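Local atomic coordinates of copper-containing nitrite reductase (Hyphomicrobium denitrificans 1NES1, PDB entry 6TFO), a protein that probably catalyses the one-electron reduction of nitrite to nitric oxide at copper, as a homotrimeric member of the multicopper oxidase family built from cupredoxin domains. Residues P156-A161 / F199-V204; P256-Y261 / L279-P284; S143-I148 / K177-D182. One frame throughout, in Å; residues are numbered along the deposited sequence.

Interaction 1 of 3, residues P156-A161 / F199-V204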
loop_
_atom_site.group_PDB
_atom_site.type_symbol
_atom_site.label_atom_id
_atom_site.label_comp_id
_atom_site.label_asym_id
_atom_site.label_seq_id
_atom_site.Cartn_x
_atom_site.Cartn_y
_atom_site.Cartn_z
ATOM N N PRO C 156 20.617 52.097 -1.260
ATOM C CA PRO C 156 20.973 53.496 -1.502
ATOM C C PRO C 156 19.754 54.421 -1.368
ATOM O O PRO C 156 18.688 54.033 -1.814
ATOM C CB PRO C 156 21.473 53.541 -2.958
ATOM C CG PRO C 156 21.750 52.102 -3.331
ATOM C CD PRO C 156 20.876 51.250 -2.430
ATOM N N GLY C 157 19.945 55.615 -0.792
ATOM C CA GLY C 157 18.928 56.684 -0.727
ATOM C C GLY C 157 18.700 57.361 -2.076
ATOM O O GLY C 157 19.345 57.007 -3.066
ATOM N N PRO C 158 17.764 58.343 -2.161
ATOM C CA PRO C 158 17.512 59.066 -3.412
ATOM C C PRO C 158 18.826 59.562 -4.029
ATOM O O PRO C 158 19.679 60.035 -3.289
ATOM C CB PRO C 158 16.596 60.229 -3.004
ATOM C CG PRO C 158 15.900 59.740 -1.740
ATOM C CD PRO C 158 16.893 58.806 -1.062
ATOM N N ILE C 159 18.977 59.399 -5.343
ATOM C CA ILE C 159 20.069 60.044 -6.128
ATOM C C ILE C 159 19.833 61.555 -6.063
ATOM O O ILE C 159 18.666 61.965 -6.206
ATOM C CB ILE C 159 20.080 59.549 -7.590
ATOM C CG1 ILE C 159 20.192 58.025 -7.674
ATOM C CG2 ILE C 159 21.200 60.219 -8.381
ATOM C CD1 ILE C 159 19.808 57.479 -9.017
ATOM N N GLY C 160 20.873 62.363 -5.864
ATOM C CA GLY C 160 20.720 63.825 -6.011
ATOM C C GLY C 160 20.090 64.153 -7.362
ATOM O O GLY C 160 20.086 63.280 -8.248
ATOM N N ALA C 161 19.574 65.359 -7.564
ATOM C CA ALA C 161 19.442 65.907 -8.933
ATOM C C ALA C 161 20.857 65.934 -9.528
ATOM O O ALA C 161 21.799 66.321 -8.804
ATOM C CB ALA C 161 18.804 67.270 -8.907
ATOM N N PHE C 199 20.026 46.311 -3.843
ATOM C CA PHE C 199 19.111 47.336 -4.414
ATOM C C PHE C 199 19.922 48.246 -5.355
ATOM O O PHE C 199 20.815 48.952 -4.901
ATOM C CB PHE C 199 18.419 48.137 -3.305
ATOM C CG PHE C 199 17.279 49.005 -3.775
ATOM C CD1 PHE C 199 17.520 50.226 -4.393
ATOM C CD2 PHE C 199 15.965 48.598 -3.594
ATOM C CE1 PHE C 199 16.466 51.018 -4.820
ATOM C CE2 PHE C 199 14.913 49.394 -4.022
ATOM C CZ PHE C 199 15.165 50.601 -4.634
ATOM N N LEU C 200 19.647 48.169 -6.650
ATOM C CA LEU C 200 20.327 48.981 -7.686
ATOM C C LEU C 200 19.467 50.220 -7.968
ATOM O O LEU C 200 18.245 50.082 -8.190
ATOM C CB LEU C 200 20.532 48.128 -8.936
ATOM C CG LEU C 200 21.224 46.789 -8.699
ATOM C CD1 LEU C 200 21.335 46.009 -10.006
ATOM C CD2 LEU C 200 22.602 46.995 -8.077
ATOM N N ARG C 201 20.090 51.394 -7.898
ATOM C CA ARG C 201 19.417 52.718 -7.998
ATOM C C ARG C 201 20.198 53.554 -9.012
ATOM O O ARG C 201 21.387 53.854 -8.766
ATOM C CB ARG C 201 19.361 53.393 -6.625
ATOM C CG ARG C 201 18.291 54.468 -6.520
ATOM C CD ARG C 201 17.999 54.814 -5.075
ATOM N NE ARG C 201 16.820 55.670 -4.935
ATOM C CZ ARG C 201 16.074 55.772 -3.833
ATOM N NH1 ARG C 201 16.339 55.051 -2.756
ATOM N NH2 ARG C 201 15.037 56.584 -3.828
ATOM N N VAL C 202 19.573 53.833 -10.143
ATOM C CA VAL C 202 20.126 54.706 -11.207
ATOM C C VAL C 202 19.058 55.746 -11.591
ATOM O O VAL C 202 17.918 55.719 -11.038
ATOM C CB VAL C 202 20.585 53.857 -12.407
ATOM C CG1 VAL C 202 21.680 52.883 -11.991
ATOM C CG2 VAL C 202 19.423 53.135 -13.093
ATOM N N ARG C 203 19.436 56.668 -12.475
ATOM C CA ARG C 203 18.560 57.728 -13.018
ATOM C C ARG C 203 18.245 57.325 -14.462
ATOM O O ARG C 203 19.151 56.781 -15.115
ATOM C CB ARG C 203 19.315 59.051 -12.876
ATOM C CG ARG C 203 18.623 60.242 -13.514
ATOM C CD ARG C 203 19.660 61.251 -13.985
ATOM N NE ARG C 203 19.052 62.550 -14.236
ATOM C CZ ARG C 203 18.388 62.880 -15.346
ATOM N NH1 ARG C 203 18.273 62.034 -16.359
ATOM N NH2 ARG C 203 17.857 64.082 -15.453
ATOM N N VAL C 204 17.018 57.535 -14.948
ATOM C CA VAL C 204 16.696 57.295 -16.387
ATOM C C VAL C 204 17.736 58.047 -17.224
ATOM O O VAL C 204 18.209 59.133 -16.773
ATOM C CB VAL C 204 15.253 57.673 -16.768
ATOM C CG1 VAL C 204 14.950 59.164 -16.590
ATOM C CG2 VAL C 204 14.921 57.197 -18.180
#
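One face of the Arg201 guanidinium lies against the backbone of the loop 156-161: Pro158 N sits over its centre, 3.5 Å above the plane, and Gly157 C is offset toward the rim. At the edge comes Pro156 O, which accepts from Arg201 NH1 at 2.7 Å; the bond is short but bent, with an N-H...O angle of 141°, and the oxygen lies about 20° out of the guanidinium plane. Across the contact the Phe199 ring meets Pro156 obliquely, Pro156 CD lying 4.0 Å from Phe199 CD1.

Arg201 gets there by a stretched side chain. CG is anti to the backbone N (chi1 -159°) and the chain stays extended out to NE, so the head leaves the strand 200-203 and lies against the Gly157-Pro158 peptide. Pro158 runs beside it in the same direction, its CG 3.9 Å from Arg201 NH2. Ile159 slides past the aliphatic part the other way, with Ile159 CG1 4.2 Å from Arg201 CG.

Two carboxylates complete the site: Glu294 forms a salt bridge with NH1, and Glu283 one with NE while also accepting from Ile159 N. The arginine thus ties the irregular linker to the edge strand of a cupredoxin sheet, its charge balanced by the acids and its rotation fixed, since NE, NH1 and one face of the group are all engaged.

Interaction 2 of 3, residues P256-Y261 / L279-P284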
loop_
_atom_site.group_PDB
_atom_site.type_symbol
_atom_site.label_atom_id
_atom_site.label_comp_id
_atom_site.label_asym_id
_atom_site.label_seq_id
_atom_site.Cartn_x
_atom_site.Cartn_y
_atom_site.Cartn_z
ATOM N N PRO C 256 11.913 54.793 -16.656
ATOM C CA PRO C 256 11.796 54.845 -15.208
ATOM C C PRO C 256 10.770 53.802 -14.753
ATOM O O PRO C 256 9.822 53.519 -15.485
ATOM C CB PRO C 256 11.282 56.258 -14.890
ATOM C CG PRO C 256 11.294 56.996 -16.210
ATOM C CD PRO C 256 11.264 55.947 -17.298
ATOM N N GLY C 257 10.985 53.289 -13.548
ATOM C CA GLY C 257 10.258 52.136 -12.999
ATOM C C GLY C 257 11.012 51.474 -11.863
ATOM O O GLY C 257 12.207 51.782 -11.662
ATOM N N ILE C 258 10.302 50.629 -11.119
ATOM C CA ILE C 258 10.860 49.758 -10.049
ATOM C C ILE C 258 10.833 48.325 -10.610
ATOM O O ILE C 258 9.756 47.758 -10.828
ATOM C CB ILE C 258 10.123 49.982 -8.709
ATOM C CG1 ILE C 258 10.709 49.106 -7.602
ATOM C CG2 ILE C 258 8.610 49.824 -8.838
ATOM C CD1 ILE C 258 12.150 49.399 -7.301
ATOM N N PHE C 259 12.003 47.812 -10.967
ATOM C CA PHE C 259 12.154 46.598 -11.807
ATOM C C PHE C 259 12.717 45.455 -10.958
ATOM O O PHE C 259 13.705 45.678 -10.227
ATOM C CB PHE C 259 13.052 46.916 -13.005
ATOM C CG PHE C 259 12.461 47.942 -13.934
ATOM C CD1 PHE C 259 11.411 47.611 -14.777
ATOM C CD2 PHE C 259 12.938 49.243 -13.948
ATOM C CE1 PHE C 259 10.861 48.554 -15.629
ATOM C CE2 PHE C 259 12.387 50.188 -14.798
ATOM C CZ PHE C 259 11.343 49.845 -15.632
ATOM N N VAL C 260 12.121 44.264 -11.023
ATOM C CA VAL C 260 12.804 43.074 -10.440
ATOM C C VAL C 260 13.869 42.670 -11.461
ATOM O O VAL C 260 13.615 42.816 -12.678
ATOM C CB VAL C 260 11.888 41.914 -9.994
ATOM C CG1 VAL C 260 10.399 42.210 -10.104
ATOM C CG2 VAL C 260 12.261 40.587 -10.643
ATOM N N TYR C 261 15.063 42.360 -10.968
ATOM C CA TYR C 261 16.100 41.610 -11.718
ATOM C C TYR C 261 16.228 40.230 -11.050
ATOM O O TYR C 261 15.879 40.089 -9.833
ATOM C CB TYR C 261 17.414 42.388 -11.780
ATOM C CG TYR C 261 18.194 42.488 -10.491
ATOM C CD1 TYR C 261 17.961 43.513 -9.589
ATOM C CD2 TYR C 261 19.192 41.569 -10.181
ATOM C CE1 TYR C 261 18.684 43.615 -8.411
ATOM C CE2 TYR C 261 19.926 41.665 -9.006
ATOM C CZ TYR C 261 19.678 42.700 -8.121
ATOM O OH TYR C 261 20.384 42.823 -6.952
ATOM N N LEU C 279 15.845 44.204 -6.772
ATOM C CA LEU C 279 15.134 45.370 -7.373
ATOM C C LEU C 279 16.151 46.353 -7.966
ATOM O O LEU C 279 17.201 46.584 -7.337
ATOM C CB LEU C 279 14.278 46.045 -6.301
ATOM C CG LEU C 279 12.982 45.335 -5.919
ATOM C CD1 LEU C 279 12.218 46.147 -4.888
ATOM C CD2 LEU C 279 12.105 45.064 -7.128
ATOM N N LEU C 280 15.850 46.846 -9.169
ATOM C CA LEU C 280 16.486 47.997 -9.871
ATOM C C LEU C 280 15.462 49.135 -9.930
ATOM O O LEU C 280 14.431 48.949 -10.626
ATOM C CB LEU C 280 16.888 47.572 -11.295
ATOM C CG LEU C 280 17.396 48.681 -12.211
ATOM C CD1 LEU C 280 18.692 49.275 -11.648
ATOM C CD2 LEU C 280 17.581 48.170 -13.628
ATOM N N LEU C 281 15.719 50.230 -9.209
ATOM C CA LEU C 281 14.982 51.524 -9.352
ATOM C C LEU C 281 15.686 52.361 -10.415
ATOM O O LEU C 281 16.877 52.716 -10.200
ATOM C CB LEU C 281 14.948 52.280 -8.017
ATOM C CG LEU C 281 14.190 53.606 -8.013
ATOM C CD1 LEU C 281 12.732 53.419 -8.379
ATOM C CD2 LEU C 281 14.301 54.278 -6.652
ATOM N N VAL C 282 15.004 52.605 -11.534
ATOM C CA VAL C 282 15.391 53.648 -12.525
ATOM C C VAL C 282 14.573 54.899 -12.180
ATOM O O VAL C 282 13.379 54.937 -12.499
ATOM C CB VAL C 282 15.182 53.156 -13.964
ATOM C CG1 VAL C 282 15.649 54.174 -14.982
ATOM C CG2 VAL C 282 15.893 51.835 -14.188
ATOM N N GLU C 283 15.178 55.845 -11.457
ATOM C CA GLU C 283 14.498 57.086 -11.004
ATOM C C GLU C 283 14.075 57.920 -12.212
ATOM O O GLU C 283 14.818 58.069 -13.180
ATOM C CB GLU C 283 15.411 57.908 -10.103
ATOM C CG GLU C 283 15.472 57.414 -8.668
ATOM C CD GLU C 283 16.169 58.406 -7.754
ATOM O OE1 GLU C 283 16.183 59.589 -8.113
ATOM O OE2 GLU C 283 16.687 58.009 -6.695
ATOM N N PRO C 284 12.869 58.517 -12.201
ATOM C CA PRO C 284 12.494 59.480 -13.239
ATOM C C PRO C 284 13.341 60.752 -13.042
ATOM O O PRO C 284 13.945 60.877 -11.988
ATOM C CB PRO C 284 10.992 59.700 -12.981
ATOM C CG PRO C 284 10.815 59.441 -11.492
ATOM C CD PRO C 284 11.844 58.384 -11.151
#
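The shortest sound polar bonds here run between Phe259 and Leu280, an antiparallel hydrogen-bonded pair: Phe259 N gives to Leu280 O at 2.7 Å, and Leu280 N returns the bond to Phe259 O at 2.7 Å with an N-H...O angle of 169°. Phe259 O, approached nearly along the C=O axis, also takes a CA-H...O contact from Leu279 CA at 3.2 Å. A second reciprocal pair joins Gly257 and Val282, and the non-hydrogen-bonded pairs Ile258-Leu281 and Val260-Leu279 complete the ladder.

On one face of this cupredoxin sheet Phe259 lies back along its own strand. Its CG is anti to the carbonyl carbon (chi1 -64°), which carries the ring over Gly257 and brings Phe259 CE2 to 3.9 Å from Val282 CG2. Leu280 O is at the edge of the same ring. On the other face the end of Ile258 reaches across the strands, its CD1 4.1 Å from both Leu279 CD1 and Leu281 CB; Phe355 packs on all three residues. Tyr261 turns its ring edge to the strand 279-283, with Leu280 N near the ring plane, while its hydroxyl is hydrogen-bonded to Pro198 O.

Another chain joins in: Gln392 of a neighbouring subunit accepts from Val260 N and donates to Ile258 O, and Ile373 of that subunit packs on Phe259. Backbone polar groups of this buried ladder are therefore met both within the sheet and across the subunit interface, close to His262 of a copper site.

Interaction 3 of 3, residues S143-I148 / K177-D182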
loop_
_atom_site.group_PDB
_atom_site.type_symbol
_atom_site.label_atom_id
_atom_site.label_comp_id
_atom_site.label_asym_id
_atom_site.label_seq_id
_atom_site.Cartn_x
_atom_site.Cartn_y
_atom_site.Cartn_z
ATOM N N SER C 143 22.853 30.286 15.307
ATOM C CA SER C 143 22.776 29.868 13.888
ATOM C C SER C 143 24.002 29.022 13.535
ATOM O O SER C 143 25.011 29.108 14.217
ATOM C CB SER C 143 22.616 31.046 12.968
ATOM O OG SER C 143 23.840 31.718 12.812
ATOM N N THR C 144 23.874 28.229 12.482
ATOM C CA THR C 144 24.846 27.227 11.985
ATOM C C THR C 144 25.429 27.712 10.663
ATOM O O THR C 144 26.602 27.414 10.403
ATOM C CB THR C 144 24.090 25.910 11.778
ATOM O OG1 THR C 144 24.113 25.312 13.067
ATOM C CG2 THR C 144 24.656 24.980 10.723
ATOM N N ALA C 145 24.612 28.409 9.854
ATOM C CA ALA C 145 24.935 28.875 8.484
ATOM C C ALA C 145 24.952 30.406 8.442
ATOM O O ALA C 145 24.502 31.040 9.441
ATOM C CB ALA C 145 23.936 28.299 7.521
ATOM N N ALA C 146 25.455 30.970 7.337
ATOM C CA ALA C 146 25.524 32.428 7.077
ATOM C C ALA C 146 24.118 33.022 7.192
ATOM O O ALA C 146 23.143 32.330 6.780
ATOM C CB ALA C 146 26.113 32.691 5.715
ATOM N N ASP C 147 24.006 34.225 7.767
ATOM C CA ASP C 147 22.781 35.067 7.683
ATOM C C ASP C 147 22.684 35.584 6.245
ATOM O O ASP C 147 23.555 36.383 5.874
ATOM C CB ASP C 147 22.811 36.198 8.713
ATOM C CG ASP C 147 21.817 37.311 8.428
ATOM O OD1 ASP C 147 20.787 37.033 7.797
ATOM O OD2 ASP C 147 22.086 38.443 8.827
ATOM N N ILE C 148 21.686 35.131 5.472
ATOM C CA ILE C 148 21.495 35.507 4.034
ATOM C C ILE C 148 20.359 36.541 3.880
ATOM O O ILE C 148 20.026 36.918 2.730
ATOM C CB ILE C 148 21.281 34.251 3.157
ATOM C CG1 ILE C 148 20.193 33.306 3.679
ATOM C CG2 ILE C 148 22.604 33.529 2.968
ATOM C CD1 ILE C 148 18.789 33.834 3.583
ATOM N N LYS C 177 25.273 28.005 1.961
ATOM C CA LYS C 177 24.287 27.550 2.965
ATOM C C LYS C 177 23.881 28.767 3.776
ATOM O O LYS C 177 24.780 29.550 4.163
ATOM C CB LYS C 177 24.859 26.474 3.890
ATOM C CG LYS C 177 24.756 25.057 3.352
ATOM C CD LYS C 177 25.632 24.074 4.102
ATOM C CE LYS C 177 26.052 22.885 3.262
ATOM N NZ LYS C 177 27.204 22.185 3.873
ATOM N N GLY C 178 22.581 28.886 4.021
ATOM C CA GLY C 178 21.983 30.001 4.771
ATOM C C GLY C 178 21.057 29.489 5.841
ATOM O O GLY C 178 20.608 28.342 5.720
ATOM N N GLN C 179 20.830 30.292 6.878
ATOM C CA GLN C 179 19.907 29.973 7.988
ATOM C C GLN C 179 18.475 30.287 7.525
ATOM O O GLN C 179 18.064 31.462 7.583
ATOM C CB GLN C 179 20.356 30.755 9.224
ATOM C CG GLN C 179 19.841 30.181 10.530
ATOM C CD GLN C 179 20.554 28.898 10.894
ATOM O OE1 GLN C 179 21.758 28.734 10.652
ATOM N NE2 GLN C 179 19.819 27.963 11.474
ATOM N N LEU C 180 17.765 29.269 7.028
ATOM C CA LEU C 180 16.370 29.363 6.517
ATOM C C LEU C 180 15.422 29.595 7.701
ATOM O O LEU C 180 14.493 30.408 7.577
ATOM C CB LEU C 180 16.031 28.079 5.754
ATOM C CG LEU C 180 14.564 27.861 5.370
ATOM C CD1 LEU C 180 14.024 29.037 4.569
ATOM C CD2 LEU C 180 14.404 26.578 4.564
ATOM N N ASP C 181 15.653 28.913 8.817
ATOM C CA ASP C 181 14.851 29.058 10.060
ATOM C C ASP C 181 15.808 28.816 11.227
ATOM O O ASP C 181 16.986 28.510 10.962
ATOM C CB ASP C 181 13.639 28.116 10.003
ATOM C CG ASP C 181 12.448 28.436 10.892
ATOM O OD1 ASP C 181 12.620 29.192 11.871
ATOM O OD2 ASP C 181 11.350 27.907 10.588
ATOM N N ASP C 182 15.306 28.952 12.453
ATOM C CA ASP C 182 15.971 28.823 13.771
ATOM C C ASP C 182 16.982 27.653 13.827
ATOM O O ASP C 182 18.112 27.850 14.353
ATOM C CB ASP C 182 14.827 28.675 14.776
ATOM C CG ASP C 182 15.137 29.050 16.206
ATOM O OD1 ASP C 182 16.116 29.790 16.441
ATOM O OD2 ASP C 182 14.397 28.572 17.075
HETATM O O HOH W 1 20.981 25.480 12.281
HETATM O O HOH W 2 27.153 29.697 4.964
HETATM O O HOH W 3 19.562 34.116 6.891
#
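Gln179 reaches the backbone of Thr144 and Ala145 through a folded side chain: CG is anti to the backbone N (chi1 -159°), and a bend at chi2 (73°) swings the amide back to the loop 143-148. This loop runs against the end of the long strand 166-181 of a cupredoxin sheet, joined to it by a single backbone bridge, Ala146 with Gly178.

Gln179 OE1 is gripped twice. Ala145 N comes to Gln179 OE1 at 3.0 Å, nearly head-on to the C=O, whereas Thr144 N reaches Gln179 OE1 at 2.8 Å from above the carbonyl plane, 43° out of it. The other end of the amide is also held: Gln179 NE2 donates to Asp181 O at 2.9 Å, and to a water that has a weak bond to Thr144 OG1. With both ends engaged the flip of the amide is fixed, and Ser143 CB packs against its carbon, Gln179 CD.

At the bridge, Gln179 N donates to Ala146 O at 3.1 Å, and Gly178 CA makes a CA-H...O contact with the same oxygen. Ala145 CB lies 3.5 Å from Gly178 C, and Ile148 brings CG1 and CG2 close to Gly178 CA, where the glycine has no side chain in the way. Beyond Gln179 the strand carries a classic beta bulge, formed by Leu180 and Asp181. A further water stitches the edges: it accepts from Ile148 N and donates to Gln179 O, 3.1 Å from that oxygen.

Interactions 1 and 2 belong to one sheet, in which strands 200-203 and 277-283 are neighbours; their centres lie 9 Å apart. Leu200 O meets Leu281 N at 2.7 Å and Val202 O meets Glu283 N at 2.8 Å, both probable hydrogen bonds, while Leu200 CB packs on Leu280 CD1. Interaction 3 stands apart, its centre about 31 Å from that of interaction 1 and 29 Å from that of interaction 2, with nearest atoms about 11 Å from each, yet 143-148 and 156-161 lie in the same connecting loop. Nearest the metal is interaction 2: the Val260 side chain is about 6 Å from a bound copper ion.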